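Local structure of trwC protein (Escherichia coli, 1OMH) at residues 10-15 / 80-85; 42-47 / 56-61; 68-73 / 167-172. The protein probably nicks and transfers plasmid DNA at the origin of transfer in bacterial conjugation, bound here to that DNA through its N-terminal relaxase domain. All coordinates share one frame; numbering follows the deposited sequence.

Interaction 1 of 3, residues 10-15 / 80-85; sequences QDIGRA and ERIGLD. With SO4 (sulfate ion), chain E; nucleotides of chain A.
I82 places CG1 between its backbone N and carbonyl carbon (chi1 65°) and then runs straight on (chi2 176°), which carries CD1 out from strand 81-89 to the start of helix 12-17. The strand is irregular at this point: I82 and G83 both face L7 of the edge strand 2-8, a classic beta bulge in the antiparallel sheet of the relaxase domain. Between these two segments, the contact runs through this one methyl. I82 CD1 lies 3.5 Å from I12 CA and 4.0 Å from D11 C, so it meets backbone as much as side chain. Against the I12 side chain it comes in at about a right angle, with I12 CB 3.9 Å from I82 CD1, and the A15 methyl closes in from one turn further along. D11 and A15 are themselves joined by a backbone bond, A15 N to D11 O, while the D11 carboxylate turns back to the backbone N of T8. Beyond the bulge, D85 OD2 bonds ND1 of H163, a residue that binds zinc or copper in other crystals but no metal here. R81 serves the DNA instead: its extended chain brings the guanidinium edge to the O6 and N7 side of the guanine of DG17 in chain A, with NH1 2.9 Å from DG17 O6. Its NE also bonds a phosphate oxygen, DC16 OP2 of chain A, at 2.7 Å. A leucine at this position would probably leave the guanine O6 and N7 and that phosphate without their donors. The R14 guanidinium bonds a sulfate, probably from the crystallisation liquor, that R154 also binds. The straightest bond to the guanine is R81 NH2 to DG17 N7 of chain A, 2.9 Å at 177°.

Interaction 2 of 3, residues 42-47 / 56-61; sequences EELGLS and RELLAG
L46 and L58 reach toward each other tip to tip, L46 CD1 meeting L58 CD1 at 3.8 Å. In both, CG stands anti to the carbonyl carbon and beside the backbone N, chi1 being -74° in L58, and both side chains leave their backbones toward the opposite segment. The fork of L58 is divided between two partners: while CD1 takes L46, the other branch turns to L44, with L58 CD2 4.2 Å from L44 CD1, a looser approach. One helical leucine is thus met by two leucines of the turn, and the backbones stay well apart, L44 CA lying 10.6 Å from L58 CA. A Schellman motif ends helix 39-43. G45, at positive phi (73°), is its C-prime residue, and G45 N bonds E42 O at 2.8 Å; L44 and L46 flank this glycine and can both face helix 52-60. The second helix ends in the same way at G61, whose N bonds L58 O at 2.8 Å. A CB on G61 would collide with A60 O at these backbone angles. The area exchanged is small, 92 Å² over both sides, and purely apolar. W36 of the edge strand 34-37 touches L46 and L58 alike, L167 and M169 also pack on L58, and V144 lies against L44.

Interaction 3 of 3, residues 68-73 / 167-172; sequences RIMRSA and LNMTKR. With nucleotides of chain A.
R71 has a backbone of left-handed helical form (phi 65°), uncommon for a residue with a side chain, and it faces N168, the centre of an inverse gamma turn. That turn, marked by M169 N bonding L167 O at 2.8 Å, redirects the chain at the end of strand 158-167. The R71 side chain, bent at chi3, brings the edge of its guanidinium toward the turn. Its NH1 makes a weak bond to N168 O, 3.3 Å long and angled at only 129°. A water reinforces this link: it accepts a bond from N168 N at 3.1 Å and a weaker one from R71 NH1. NH2 of the same arginine has a weak bond to L59 O. Next to it the selenomethionines M70 and M169 cross at about a right angle. M70 is extended and lays its end on the start of M169, with M70 CE 3.9 Å from M169 CB. Both segments also run on to the bound DNA. R172 NH2 bonds a phosphate oxygen, DG13 OP1 of chain A, at 2.6 Å, and D174 pairs with the same guanidinium through NH1. The 68-73 segment reads the base of that nucleotide from its amino side: DG13 N2 of chain A donates to A73 O at 3.1 Å, nearly straight at 167°.

Five segments come early in the chain, in the order 10-15, 42-47, 56-61, 68-73, 80-85, and 167-172 follows far later. Both halves of interaction 2 therefore fall between those of interaction 1, whereas interactions 1 and 3 alternate. The centres of interactions 1 and 2, and of 1 and 3, lie 14 Å apart; those of 2 and 3 lie 11 Å apart. Helix 52-60 joins all three: L59 packs on I12, A15 and I82, L58 packs on M169, and just beyond the helix end G61 O lies 2.9 Å from M70 N. Strands 81-89 and 158-167 are antiparallel neighbours in the five-stranded sheet, so interactions 1 and 3, both placing residues against the bound DNA, share one scaffold.

Interaction 1 of 3, residues 10-15 / 80-85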
# COMPACT_ATOMS: atom_id res chain seq x y z
N GLN B 10 -3.87 15.92 -9.68
CA GLN B 10 -3.09 16.59 -8.64
C GLN B 10 -2.14 15.67 -7.87
O GLN B 10 -1.23 16.14 -7.20
CB GLN B 10 -4.03 17.28 -7.65
CG GLN B 10 -4.82 16.31 -6.78
CD GLN B 10 -5.72 17.01 -5.78
OE1 GLN B 10 -6.69 17.67 -6.16
N ASP B 11 -2.35 14.35 -7.96
CA ASP B 11 -1.50 13.40 -7.23
C ASP B 11 -0.48 12.72 -8.15
O ASP B 11 0.25 11.84 -7.71
CB ASP B 11 -2.34 12.30 -6.57
CG ASP B 11 -3.49 12.84 -5.75
OD1 ASP B 11 -3.28 13.77 -4.95
OD2 ASP B 11 -4.62 12.31 -5.90
N ILE B 12 -0.42 13.13 -9.41
CA ILE B 12 0.50 12.48 -10.33
C ILE B 12 1.96 12.62 -9.88
O ILE B 12 2.77 11.73 -10.14
CB ILE B 12 0.30 13.00 -11.77
CG1 ILE B 12 0.91 12.01 -12.76
CG2 ILE B 12 0.92 14.38 -11.92
CD1 ILE B 12 0.32 12.11 -14.16
N GLY B 13 2.27 13.71 -9.21
CA GLY B 13 3.63 13.91 -8.72
C GLY B 13 3.90 12.96 -7.57
O GLY B 13 4.94 12.31 -7.50
N ARG B 14 2.94 12.89 -6.65
CA ARG B 14 3.05 12.02 -5.48
C ARG B 14 3.21 10.57 -5.93
O ARG B 14 4.12 9.87 -5.49
CB ARG B 14 1.79 12.16 -4.61
CG ARG B 14 1.75 11.26 -3.38
CD ARG B 14 0.37 11.26 -2.71
NE ARG B 14 0.02 12.56 -2.14
CZ ARG B 14 0.61 13.11 -1.08
NH1 ARG B 14 1.61 12.47 -0.47
NH2 ARG B 14 0.22 14.29 -0.63
N ALA B 15 2.34 10.12 -6.83
CA ALA B 15 2.38 8.75 -7.33
C ALA B 15 3.72 8.44 -7.99
O ALA B 15 4.25 7.34 -7.85
CB ALA B 15 1.25 8.53 -8.32
N GLU B 80 -9.81 14.02 -13.22
CA GLU B 80 -9.45 12.84 -13.97
C GLU B 80 -8.70 11.95 -13.00
O GLU B 80 -7.93 12.43 -12.16
CB GLU B 80 -8.57 13.18 -15.17
CG GLU B 80 -7.21 13.71 -14.85
CD GLU B 80 -6.37 13.89 -16.09
OE1 GLU B 80 -6.09 12.87 -16.76
OE2 GLU B 80 -6.01 15.04 -16.41
N ARG B 81 -8.96 10.65 -13.08
CA ARG B 81 -8.33 9.69 -12.20
C ARG B 81 -7.18 9.03 -12.93
O ARG B 81 -7.32 8.62 -14.08
CB ARG B 81 -9.38 8.66 -11.75
CG ARG B 81 -10.41 9.28 -10.83
CD ARG B 81 -11.56 8.33 -10.51
NE ARG B 81 -12.44 8.91 -9.50
CZ ARG B 81 -13.47 8.28 -8.94
NH1 ARG B 81 -13.75 7.03 -9.30
NH2 ARG B 81 -14.20 8.89 -8.02
N ILE B 82 -6.05 8.93 -12.25
CA ILE B 82 -4.85 8.35 -12.83
C ILE B 82 -4.56 6.97 -12.29
O ILE B 82 -3.74 6.24 -12.85
CB ILE B 82 -3.63 9.25 -12.57
CG1 ILE B 82 -3.33 9.31 -11.07
CG2 ILE B 82 -3.91 10.67 -13.08
CD1 ILE B 82 -2.07 10.11 -10.72
N GLY B 83 -5.22 6.61 -11.20
CA GLY B 83 -5.00 5.30 -10.63
C GLY B 83 -5.60 5.09 -9.25
O GLY B 83 -6.37 5.91 -8.74
N LEU B 84 -5.22 3.97 -8.65
CA LEU B 84 -5.69 3.59 -7.33
C LEU B 84 -4.49 3.04 -6.58
O LEU B 84 -3.88 2.06 -7.02
CB LEU B 84 -6.76 2.51 -7.45
CG LEU B 84 -7.33 1.94 -6.15
CD1 LEU B 84 -7.96 3.07 -5.34
CD2 LEU B 84 -8.35 0.85 -6.47
N ASP B 85 -4.13 3.68 -5.48
CA ASP B 85 -3.00 3.23 -4.69
C ASP B 85 -3.46 2.34 -3.54
O ASP B 85 -4.27 2.75 -2.72
CB ASP B 85 -2.24 4.43 -4.12
CG ASP B 85 -1.01 4.02 -3.30
OD1 ASP B 85 -0.62 2.84 -3.33
OD2 ASP B 85 -0.43 4.90 -2.64
S SO4 E . 2.29 14.62 2.06
O1 SO4 E . 3.43 15.00 2.92
O2 SO4 E . 1.03 14.75 2.82
O3 SO4 E . 2.46 13.22 1.63
O4 SO4 E . 2.25 15.51 0.89
P DC A 16 -14.06 12.45 -9.48
OP1 DC A 16 -13.88 13.91 -9.23
OP2 DC A 16 -13.09 11.48 -8.90
O5' DC A 16 -15.54 12.04 -9.03
C5' DC A 16 -16.58 13.02 -8.98
C4' DC A 16 -17.92 12.38 -8.69
O4' DC A 16 -18.22 11.38 -9.69
C3' DC A 16 -17.97 11.64 -7.35
O3' DC A 16 -18.74 12.46 -6.45
C2' DC A 16 -18.96 10.50 -7.60
C1' DC A 16 -19.05 10.40 -9.10
N1 DC A 16 -19.02 9.12 -9.84
C2 DC A 16 -20.20 8.75 -10.51
O2 DC A 16 -21.17 9.52 -10.48
N3 DC A 16 -20.26 7.57 -11.16
C4 DC A 16 -19.20 6.77 -11.17
N4 DC A 16 -19.32 5.60 -11.82
C5 DC A 16 -17.97 7.12 -10.52
C6 DC A 16 -17.93 8.31 -9.88
P DG A 17 -18.38 12.53 -4.89
OP1 DG A 17 -19.28 13.55 -4.29
OP2 DG A 17 -16.92 12.66 -4.73
O5' DG A 17 -18.81 11.11 -4.31
C5' DG A 17 -20.16 10.83 -3.94
C4' DG A 17 -20.34 9.35 -3.72
O4' DG A 17 -19.93 8.68 -4.92
C3' DG A 17 -19.45 8.77 -2.61
O3' DG A 17 -20.34 8.40 -1.54
C2' DG A 17 -19.09 7.39 -3.13
C1' DG A 17 -19.34 7.45 -4.60
N9 DG A 17 -18.23 7.18 -5.51
C8 DG A 17 -17.16 7.97 -5.87
N7 DG A 17 -16.42 7.42 -6.80
C5 DG A 17 -17.04 6.20 -7.04
C6 DG A 17 -16.71 5.15 -7.94
O6 DG A 17 -15.78 5.10 -8.76
N1 DG A 17 -17.61 4.09 -7.84
C2 DG A 17 -18.68 4.04 -6.98
N2 DG A 17 -19.44 2.94 -7.01
N3 DG A 17 -18.99 5.00 -6.14
C4 DG A 17 -18.13 6.04 -6.23
P DG A 15 -12.87 7.84 -14.68
OP1 DG A 15 -11.40 7.82 -14.49
OP2 DG A 15 -13.66 6.60 -14.43
O5' DG A 15 -13.49 8.96 -13.74
C5' DG A 15 -13.01 10.31 -13.74
C4' DG A 15 -14.09 11.20 -13.17
O4' DG A 15 -15.30 10.86 -13.87
C3' DG A 15 -14.40 11.03 -11.68
O3' DG A 15 -14.03 12.28 -11.08
C2' DG A 15 -15.91 11.18 -11.61
C1' DG A 15 -16.40 10.89 -13.01
N9 DG A 15 -17.19 9.70 -13.27
C8 DG A 15 -16.79 8.40 -13.46
N7 DG A 15 -17.74 7.63 -13.91
C5 DG A 15 -18.85 8.47 -13.97
C6 DG A 15 -20.17 8.23 -14.39
O6 DG A 15 -20.66 7.18 -14.83
N1 DG A 15 -20.96 9.36 -14.26
C2 DG A 15 -20.52 10.58 -13.80
N2 DG A 15 -21.41 11.58 -13.74
N3 DG A 15 -19.30 10.82 -13.42
C4 DG A 15 -18.52 9.73 -13.53

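Interaction 2 of 3, residues 42-47 / 56-61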
# COMPACT_ATOMS: atom_id res chain seq x y z
N GLU B 42 1.41 -7.49 -18.44
CA GLU B 42 1.92 -8.48 -19.38
C GLU B 42 1.46 -8.13 -20.79
O GLU B 42 2.23 -8.17 -21.74
CB GLU B 42 1.40 -9.87 -19.00
CG GLU B 42 1.99 -10.43 -17.72
CD GLU B 42 1.19 -11.61 -17.17
OE1 GLU B 42 0.89 -12.54 -17.94
N GLU B 43 0.18 -7.76 -20.91
CA GLU B 43 -0.39 -7.39 -22.20
C GLU B 43 0.35 -6.23 -22.85
O GLU B 43 0.43 -6.14 -24.07
CB GLU B 43 -1.87 -7.05 -22.04
CD GLU B 43 -2.79 -8.79 -23.60
OE1 GLU B 43 -2.83 -10.03 -23.77
OE2 GLU B 43 -2.76 -7.98 -24.55
N LEU B 44 0.88 -5.33 -22.03
CA LEU B 44 1.61 -4.18 -22.55
C LEU B 44 3.10 -4.48 -22.63
O LEU B 44 3.91 -3.59 -22.90
CB LEU B 44 1.38 -2.95 -21.67
CG LEU B 44 -0.06 -2.45 -21.58
CD1 LEU B 44 -0.13 -1.27 -20.62
CD2 LEU B 44 -0.55 -2.04 -22.96
N GLY B 45 3.46 -5.73 -22.38
CA GLY B 45 4.86 -6.14 -22.43
C GLY B 45 5.68 -5.63 -21.26
O GLY B 45 6.89 -5.43 -21.38
N LEU B 46 5.03 -5.42 -20.12
CA LEU B 46 5.73 -4.93 -18.94
C LEU B 46 5.95 -6.03 -17.92
O LEU B 46 5.03 -6.76 -17.56
CB LEU B 46 4.94 -3.78 -18.31
CG LEU B 46 4.71 -2.56 -19.20
CD1 LEU B 46 3.85 -1.54 -18.46
CD2 LEU B 46 6.06 -1.94 -19.61
N SER B 47 7.20 -6.16 -17.46
CA SER B 47 7.57 -7.17 -16.48
C SER B 47 8.87 -6.76 -15.81
O SER B 47 9.65 -5.99 -16.37
CB SER B 47 7.74 -8.53 -17.15
OG SER B 47 8.87 -8.53 -18.01
N ARG B 56 5.15 7.06 -15.67
CA ARG B 56 4.56 8.41 -15.67
C ARG B 56 3.54 8.60 -16.79
O ARG B 56 2.49 9.20 -16.57
CB ARG B 56 5.65 9.49 -15.77
CG ARG B 56 6.24 9.94 -14.44
CD ARG B 56 7.34 11.00 -14.64
NE ARG B 56 7.96 11.42 -13.39
CZ ARG B 56 7.40 12.24 -12.51
NH1 ARG B 56 8.05 12.57 -11.40
NH2 ARG B 56 6.19 12.75 -12.73
N GLU B 57 3.84 8.11 -17.98
CA GLU B 57 2.90 8.28 -19.07
C GLU B 57 1.64 7.46 -18.83
O GLU B 57 0.53 7.96 -19.02
CB GLU B 57 3.54 7.90 -20.41
CG GLU B 57 4.14 6.52 -20.47
CD GLU B 57 4.59 6.16 -21.87
OE1 GLU B 57 3.84 5.44 -22.57
OE2 GLU B 57 5.68 6.62 -22.28
N LEU B 58 1.81 6.22 -18.39
CA LEU B 58 0.66 5.37 -18.10
C LEU B 58 -0.24 6.09 -17.11
O LEU B 58 -1.47 6.07 -17.24
CB LEU B 58 1.10 4.02 -17.55
CG LEU B 58 1.71 3.08 -18.58
CD1 LEU B 58 2.17 1.82 -17.89
CD2 LEU B 58 0.68 2.75 -19.66
N LEU B 59 0.36 6.74 -16.12
CA LEU B 59 -0.42 7.49 -15.14
C LEU B 59 -1.21 8.56 -15.90
O LEU B 59 -2.34 8.88 -15.55
CB LEU B 59 0.49 8.15 -14.11
CG LEU B 59 1.12 7.28 -13.02
CD1 LEU B 59 2.22 8.06 -12.32
CD2 LEU B 59 0.06 6.83 -12.03
N ALA B 60 -0.59 9.09 -16.95
CA ALA B 60 -1.22 10.13 -17.77
C ALA B 60 -2.22 9.54 -18.76
O ALA B 60 -2.90 10.28 -19.47
CB ALA B 60 -0.14 10.92 -18.51
N GLY B 61 -2.30 8.21 -18.81
CA GLY B 61 -3.22 7.55 -19.72
C GLY B 61 -2.69 7.29 -21.11
O GLY B 61 -3.45 7.27 -22.07

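Interaction 3 of 3, residues 68-73 / 167-172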
# COMPACT_ATOMS: atom_id res chain seq x y z
N ARG B 68 -4.50 5.74 -29.11
CA ARG B 68 -5.14 6.99 -28.69
C ARG B 68 -5.00 7.15 -27.18
O ARG B 68 -5.04 6.16 -26.44
CB ARG B 68 -6.63 7.00 -29.06
CG ARG B 68 -6.94 6.78 -30.54
CD ARG B 68 -8.39 7.16 -30.86
N ILE B 69 -4.84 8.39 -26.73
CA ILE B 69 -4.72 8.69 -25.31
C ILE B 69 -6.03 8.24 -24.65
O ILE B 69 -7.07 8.18 -25.31
CB ILE B 69 -4.50 10.21 -25.10
CG1 ILE B 69 -4.79 10.62 -23.66
CD1 ILE B 69 -3.87 10.01 -22.64
N MSE B 70 -5.99 7.91 -23.37
CA MSE B 70 -7.20 7.44 -22.69
C MSE B 70 -7.92 8.48 -21.85
O MSE B 70 -7.41 9.56 -21.57
CB MSE B 70 -6.89 6.26 -21.78
CG MSE B 70 -6.42 5.00 -22.46
SE MSE B 70 -5.89 3.90 -21.01
CE MSE B 70 -5.62 2.22 -21.77
N ARG B 71 -9.14 8.11 -21.45
CA ARG B 71 -9.99 8.91 -20.60
C ARG B 71 -10.50 10.25 -21.13
O ARG B 71 -10.77 11.16 -20.36
CB ARG B 71 -9.29 9.11 -19.24
CG ARG B 71 -8.84 7.79 -18.61
CD ARG B 71 -8.43 7.95 -17.15
NE ARG B 71 -7.16 8.65 -16.98
CZ ARG B 71 -5.97 8.06 -16.99
NH1 ARG B 71 -5.87 6.74 -17.16
NH2 ARG B 71 -4.87 8.78 -16.82
N SER B 72 -10.65 10.37 -22.45
CA SER B 72 -11.14 11.62 -23.02
C SER B 72 -12.56 11.95 -22.54
O SER B 72 -12.90 13.11 -22.34
CB SER B 72 -11.11 11.56 -24.56
OG SER B 72 -11.84 10.46 -25.07
N ALA B 73 -13.37 10.91 -22.33
CA ALA B 73 -14.75 11.09 -21.88
C ALA B 73 -14.87 11.71 -20.49
O ALA B 73 -15.98 12.03 -20.04
CB ALA B 73 -15.48 9.75 -21.91
N LEU B 167 -2.89 1.35 -12.10
CA LEU B 167 -3.19 2.40 -13.05
C LEU B 167 -4.65 2.32 -13.48
O LEU B 167 -5.25 1.24 -13.49
CB LEU B 167 -2.24 2.31 -14.24
CG LEU B 167 -0.82 2.64 -13.75
CD1 LEU B 167 0.11 1.47 -14.01
CD2 LEU B 167 -0.32 3.91 -14.40
N ASN B 168 -5.22 3.48 -13.80
CA ASN B 168 -6.62 3.58 -14.21
C ASN B 168 -6.82 3.05 -15.63
O ASN B 168 -7.15 3.81 -16.54
CB ASN B 168 -7.06 5.04 -14.11
CG ASN B 168 -8.57 5.21 -14.22
OD1 ASN B 168 -9.07 6.34 -14.21
ND2 ASN B 168 -9.29 4.10 -14.31
N MSE B 169 -6.64 1.75 -15.82
CA MSE B 169 -6.79 1.16 -17.14
C MSE B 169 -6.97 -0.34 -17.10
O MSE B 169 -6.45 -1.02 -16.22
CB MSE B 169 -5.55 1.48 -17.99
CG MSE B 169 -4.29 0.85 -17.43
SE MSE B 169 -2.72 1.38 -18.45
CE MSE B 169 -2.92 3.21 -18.21
N THR B 170 -7.71 -0.86 -18.08
CA THR B 170 -7.95 -2.28 -18.17
C THR B 170 -8.43 -2.58 -19.59
O THR B 170 -9.11 -1.77 -20.20
CB THR B 170 -8.99 -2.73 -17.12
OG1 THR B 170 -9.14 -4.16 -17.16
CG2 THR B 170 -10.34 -2.06 -17.35
N LYS B 171 -8.05 -3.73 -20.12
CA LYS B 171 -8.43 -4.12 -21.48
C LYS B 171 -9.66 -5.02 -21.49
O LYS B 171 -9.67 -6.06 -20.84
CB LYS B 171 -7.28 -4.85 -22.19
CG LYS B 171 -7.61 -5.23 -23.63
CD LYS B 171 -7.04 -6.60 -24.00
CE LYS B 171 -5.57 -6.54 -24.38
NZ LYS B 171 -5.38 -5.95 -25.73
N ARG B 172 -10.68 -4.63 -22.24
CA ARG B 172 -11.91 -5.41 -22.32
C ARG B 172 -11.81 -6.62 -23.23
O ARG B 172 -10.84 -6.77 -23.98
CB ARG B 172 -13.07 -4.53 -22.78
CG ARG B 172 -13.29 -3.32 -21.90
CD ARG B 172 -14.59 -2.62 -22.25
NE ARG B 172 -14.68 -2.35 -23.68
CZ ARG B 172 -15.48 -1.43 -24.20
NH1 ARG B 172 -15.51 -1.24 -25.52
NH2 ARG B 172 -16.23 -0.68 -23.41
P DG A 13 -17.91 2.27 -24.63
OP1 DG A 13 -16.64 1.50 -24.73
OP2 DG A 13 -19.01 1.76 -23.77
O5' DG A 13 -17.53 3.75 -24.17
C5' DG A 13 -16.23 4.30 -24.45
C4' DG A 13 -15.93 5.44 -23.51
O4' DG A 13 -16.98 6.41 -23.62
C3' DG A 13 -15.86 5.07 -22.03
O3' DG A 13 -14.47 5.14 -21.66
C2' DG A 13 -16.41 6.30 -21.32
C1' DG A 13 -17.23 7.02 -22.36
N9 DG A 13 -18.67 7.14 -22.18
C8 DG A 13 -19.67 6.29 -22.58
N7 DG A 13 -20.86 6.79 -22.39
C5 DG A 13 -20.63 8.02 -21.81
C6 DG A 13 -21.53 9.04 -21.39
O6 DG A 13 -22.77 9.07 -21.48
N1 DG A 13 -20.84 10.13 -20.84
C2 DG A 13 -19.47 10.21 -20.71
N2 DG A 13 -18.97 11.32 -20.16
N3 DG A 13 -18.64 9.28 -21.10
C4 DG A 13 -19.28 8.23 -21.63
P DC A 7 -18.22 19.07 -19.48
OP1 DC A 7 -17.60 19.93 -18.44
OP2 DC A 7 -18.93 19.69 -20.62
O5' DC A 7 -17.13 18.03 -20.00
C5' DC A 7 -16.85 17.88 -21.40
C4' DC A 7 -16.23 16.52 -21.65
O4' DC A 7 -17.18 15.51 -21.23
C3' DC A 7 -15.94 16.20 -23.12
O3' DC A 7 -14.54 16.35 -23.38
C2' DC A 7 -16.13 14.70 -23.19
C1' DC A 7 -17.12 14.37 -22.08
N1 DC A 7 -18.47 14.08 -22.59
C2 DC A 7 -18.71 12.82 -23.16
O2 DC A 7 -17.79 11.98 -23.17
N3 DC A 7 -19.93 12.54 -23.67
C4 DC A 7 -20.90 13.46 -23.62
N4 DC A 7 -22.09 13.14 -24.15
C5 DC A 7 -20.69 14.74 -23.04
C6 DC A 7 -19.47 15.01 -22.54
P DT A 14 -14.00 4.71 -20.18
OP1 DT A 14 -12.52 4.62 -20.27
OP2 DT A 14 -14.78 3.51 -19.78
O5' DT A 14 -14.38 5.95 -19.26
C5' DT A 14 -13.59 7.15 -19.31
C4' DT A 14 -14.12 8.23 -18.39
O4' DT A 14 -15.44 8.66 -18.82
C3' DT A 14 -14.28 7.83 -16.92
O3' DT A 14 -13.17 8.35 -16.18
C2' DT A 14 -15.44 8.70 -16.45
C1' DT A 14 -16.22 9.06 -17.70
N1 DT A 14 -17.59 8.50 -17.84
C2 DT A 14 -18.65 9.33 -17.54
O2 DT A 14 -18.52 10.47 -17.15
N3 DT A 14 -19.88 8.76 -17.72
C4 DT A 14 -20.16 7.48 -18.15
O4 DT A 14 -21.33 7.12 -18.28
C5 DT A 14 -19.00 6.66 -18.43
C7 DT A 14 -19.20 5.25 -18.90
C6 DT A 14 -17.79 7.21 -18.26
O HOH W 1 -3.52 5.62 -15.33